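PDB 6S1Y: angiotensin-converting enzyme from Anopheles gambiae, which is a zinc metallopeptidase of the angiotensin-converting enzyme family that probably trims dipeptides from the carboxyl ends of small peptides. Local coordinates for residues A328-F333 with Q363-Y368. Numbering follows the deposited sequence.
Sequences ASAWDF and QYYLQY. With KSN ((2~{S})-2-[[(4~{S})-4-azanyl-5-oxidanyl-5-oxidanylidene-pentanoyl]amino]pentanedioic acid), chain H.
The ring of Tyr365 carries Asp332 CB over the centre of one face, 3.4 Å from the centroid and 4° off the normal, a CH-pi contact; at its edge, in plane, lie the carbonyl carbon of Ala330 and Tyr368 CZ. Tyr368 turns an edge to Asp332 OD2, and Tyr364 O sits 3.3 Å above one face of the Tyr368 ring, toward the rim. With CG anti to its carbonyl carbon (chi1 -62°), Tyr365 reaches the strand, where its OH donates to Ala330 O at 2.5 Å from above the carbonyl plane. Tyrosine suits the place because its ring packs while its hydroxyl bonds.

Asp332 suits its own because CB packs on that ring while the short carboxylate, tilted 30° to it, accepts from two waters through OD2: one, at 2.6 Å from OD2, also donates to Tyr365 O, and the other accepts from Tyr368 OH, itself also hydrogen-bonded to His384 NE2. OD1 accepts from Phe334 N.

Just before the strand, Ala328 O accepts from KSN N06 at 2.7 Å. Helix 349-368 carries the zinc ligands His357 and His361, so the tyrosine bond and water bridges join a strand bordering the KSN pocket to the metal-binding helix, the buried carboxylate probably stabilised by its several donors.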
loop_
_atom_site.group_PDB
_atom_site.type_symbol
_atom_site.label_atom_id
_atom_site.label_comp_id
_atom_site.label_asym_id
_atom_site.label_seq_id
_atom_site.Cartn_x
_atom_site.Cartn_y
_atom_site.Cartn_z
ATOM N N ALA A 328 1.975 -2.543 9.452
ATOM C CA ALA A 328 0.651 -2.075 9.836
ATOM C C ALA A 328 -0.435 -2.733 9.006
ATOM O O ALA A 328 -0.314 -2.849 7.789
ATOM C CB ALA A 328 0.565 -0.552 9.671
ATOM N N SER A 329 -1.532 -3.119 9.657
ATOM C CA SER A 329 -2.624 -3.751 8.928
ATOM C C SER A 329 -3.964 -3.443 9.569
ATOM O O SER A 329 -4.046 -3.019 10.716
ATOM C CB SER A 329 -2.428 -5.270 8.843
ATOM O OG SER A 329 -2.152 -5.799 10.110
ATOM N N ALA A 330 -5.019 -3.671 8.804
ATOM C CA ALA A 330 -6.380 -3.405 9.232
ATOM C C ALA A 330 -7.253 -4.604 8.891
ATOM O O ALA A 330 -7.280 -5.048 7.736
ATOM C CB ALA A 330 -6.908 -2.128 8.570
ATOM N N TRP A 331 -7.998 -5.099 9.897
ATOM C CA TRP A 331 -8.615 -6.418 9.854
ATOM C C TRP A 331 -10.128 -6.352 9.982
ATOM O O TRP A 331 -10.663 -5.652 10.835
ATOM C CB TRP A 331 -8.073 -7.305 10.973
ATOM C CG TRP A 331 -6.641 -7.681 10.790
ATOM C CD1 TRP A 331 -5.559 -6.853 10.867
ATOM C CD2 TRP A 331 -6.133 -8.988 10.507
ATOM N NE1 TRP A 331 -4.404 -7.570 10.647
ATOM C CE2 TRP A 331 -4.732 -8.879 10.411
ATOM C CE3 TRP A 331 -6.729 -10.237 10.315
ATOM C CZ2 TRP A 331 -3.913 -9.973 10.138
ATOM C CZ3 TRP A 331 -5.912 -11.329 10.034
ATOM C CH2 TRP A 331 -4.522 -11.192 9.954
ATOM N N ASP A 332 -10.803 -7.122 9.133
ATOM C CA ASP A 332 -12.251 -7.282 9.129
ATOM C C ASP A 332 -12.570 -8.706 9.570
ATOM O O ASP A 332 -12.138 -9.676 8.923
ATOM C CB ASP A 332 -12.812 -7.021 7.729
ATOM C CG ASP A 332 -14.343 -7.049 7.694
ATOM O OD1 ASP A 332 -14.963 -7.220 8.777
ATOM O OD2 ASP A 332 -14.922 -6.889 6.584
ATOM N N PHE A 333 -13.315 -8.842 10.664
ATOM C CA PHE A 333 -13.625 -10.167 11.199
ATOM C C PHE A 333 -15.008 -10.646 10.798
ATOM O O PHE A 333 -15.484 -11.647 11.335
ATOM C CB PHE A 333 -13.460 -10.182 12.715
ATOM C CG PHE A 333 -12.028 -10.056 13.151
ATOM C CD1 PHE A 333 -11.457 -8.812 13.361
ATOM C CD2 PHE A 333 -11.245 -11.180 13.302
ATOM C CE1 PHE A 333 -10.144 -8.696 13.740
ATOM C CE2 PHE A 333 -9.928 -11.076 13.669
ATOM C CZ PHE A 333 -9.370 -9.831 13.888
ATOM N N GLN A 363 -12.934 2.056 8.098
ATOM C CA GLN A 363 -14.169 2.718 7.700
ATOM C C GLN A 363 -14.834 1.981 6.548
ATOM O O GLN A 363 -16.061 1.862 6.499
ATOM C CB GLN A 363 -13.885 4.163 7.311
ATOM C CG GLN A 363 -15.126 4.952 6.924
ATOM C CD GLN A 363 -16.083 5.158 8.098
ATOM O OE1 GLN A 363 -17.304 5.154 7.916
ATOM N NE2 GLN A 363 -15.527 5.345 9.300
ATOM N N TYR A 364 -14.051 1.493 5.597
ATOM C CA TYR A 364 -14.640 0.757 4.490
ATOM C C TYR A 364 -15.327 -0.497 5.023
ATOM O O TYR A 364 -16.483 -0.778 4.687
ATOM C CB TYR A 364 -13.552 0.425 3.470
ATOM C CG TYR A 364 -13.952 0.320 1.999
ATOM C CD1 TYR A 364 -15.268 0.142 1.597
ATOM C CD2 TYR A 364 -12.967 0.391 1.006
ATOM C CE1 TYR A 364 -15.599 0.029 0.229
ATOM C CE2 TYR A 364 -13.277 0.296 -0.342
ATOM C CZ TYR A 364 -14.590 0.109 -0.737
ATOM O OH TYR A 364 -14.844 0.013 -2.097
ATOM N N TYR A 365 -14.629 -1.244 5.892
ATOM C CA TYR A 365 -15.234 -2.394 6.555
ATOM C C TYR A 365 -16.587 -2.014 7.161
ATOM O O TYR A 365 -17.603 -2.678 6.915
ATOM C CB TYR A 365 -14.297 -2.937 7.645
ATOM C CG TYR A 365 -12.924 -3.466 7.196
ATOM C CD1 TYR A 365 -12.698 -3.916 5.897
ATOM C CD2 TYR A 365 -11.858 -3.501 8.094
ATOM C CE1 TYR A 365 -11.457 -4.387 5.509
ATOM C CE2 TYR A 365 -10.611 -3.983 7.717
ATOM C CZ TYR A 365 -10.415 -4.421 6.427
ATOM O OH TYR A 365 -9.167 -4.884 6.070
ATOM N N LEU A 366 -16.620 -0.926 7.945
ATOM C CA LEU A 366 -17.849 -0.547 8.634
ATOM C C LEU A 366 -18.946 -0.176 7.651
ATOM O O LEU A 366 -20.120 -0.472 7.899
ATOM C CB LEU A 366 -17.588 0.603 9.604
ATOM C CG LEU A 366 -16.670 0.213 10.765
ATOM C CD1 LEU A 366 -16.194 1.444 11.513
ATOM C CD2 LEU A 366 -17.367 -0.762 11.753
ATOM N N GLN A 367 -18.588 0.416 6.507
ATOM C CA GLN A 367 -19.606 0.886 5.571
ATOM C C GLN A 367 -20.266 -0.250 4.796
ATOM O O GLN A 367 -21.405 -0.097 4.344
ATOM C CB GLN A 367 -19.004 1.888 4.581
ATOM C CG GLN A 367 -18.650 3.224 5.204
ATOM C CD GLN A 367 -19.887 4.009 5.624
ATOM O OE1 GLN A 367 -20.881 4.038 4.904
ATOM N NE2 GLN A 367 -19.821 4.648 6.783
ATOM N N TYR A 368 -19.587 -1.376 4.593
ATOM C CA TYR A 368 -20.192 -2.452 3.816
ATOM C C TYR A 368 -20.455 -3.719 4.632
ATOM O O TYR A 368 -20.809 -4.750 4.054
ATOM C CB TYR A 368 -19.343 -2.765 2.567
ATOM C CG TYR A 368 -17.916 -3.285 2.740
ATOM C CD1 TYR A 368 -17.623 -4.364 3.572
ATOM C CD2 TYR A 368 -16.864 -2.736 1.997
ATOM C CE1 TYR A 368 -16.313 -4.853 3.694
ATOM C CE2 TYR A 368 -15.559 -3.212 2.117
ATOM C CZ TYR A 368 -15.289 -4.275 2.953
ATOM O OH TYR A 368 -13.998 -4.749 3.055
HETATM C C10 KSN H . -1.968 -6.599 4.562
HETATM C C13 KSN H . -2.028 -1.981 4.037
HETATM C C17 KSN H . 3.834 0.133 2.048
HETATM C C02 KSN H . 2.530 0.941 2.047
HETATM C C03 KSN H . 1.284 0.200 2.551
HETATM C C04 KSN H . 1.512 -1.019 3.430
HETATM C C05 KSN H . 0.900 -0.937 4.853
HETATM C C07 KSN H . -0.803 -2.836 4.444
HETATM C C08 KSN H . -1.173 -4.172 5.076
HETATM C C09 KSN H . -1.849 -5.139 4.085
HETATM N N01 KSN H . 2.236 1.429 0.695
HETATM N N06 KSN H . -0.154 -1.850 5.319
HETATM O O11 KSN H . -1.229 -7.011 5.509
HETATM O O12 KSN H . -2.791 -7.410 4.013
HETATM O O14 KSN H . -2.553 -1.238 4.912
HETATM O O15 KSN H . -2.478 -1.975 2.875
HETATM O O16 KSN H . 1.346 -0.146 5.631
HETATM O O18 KSN H . 4.516 0.121 3.108
HETATM O O19 KSN H . 4.273 -0.514 1.059
HETATM O O HOH W 1 -17.221 -5.692 6.810
HETATM O O HOH W 2 -13.774 -7.132 4.028
#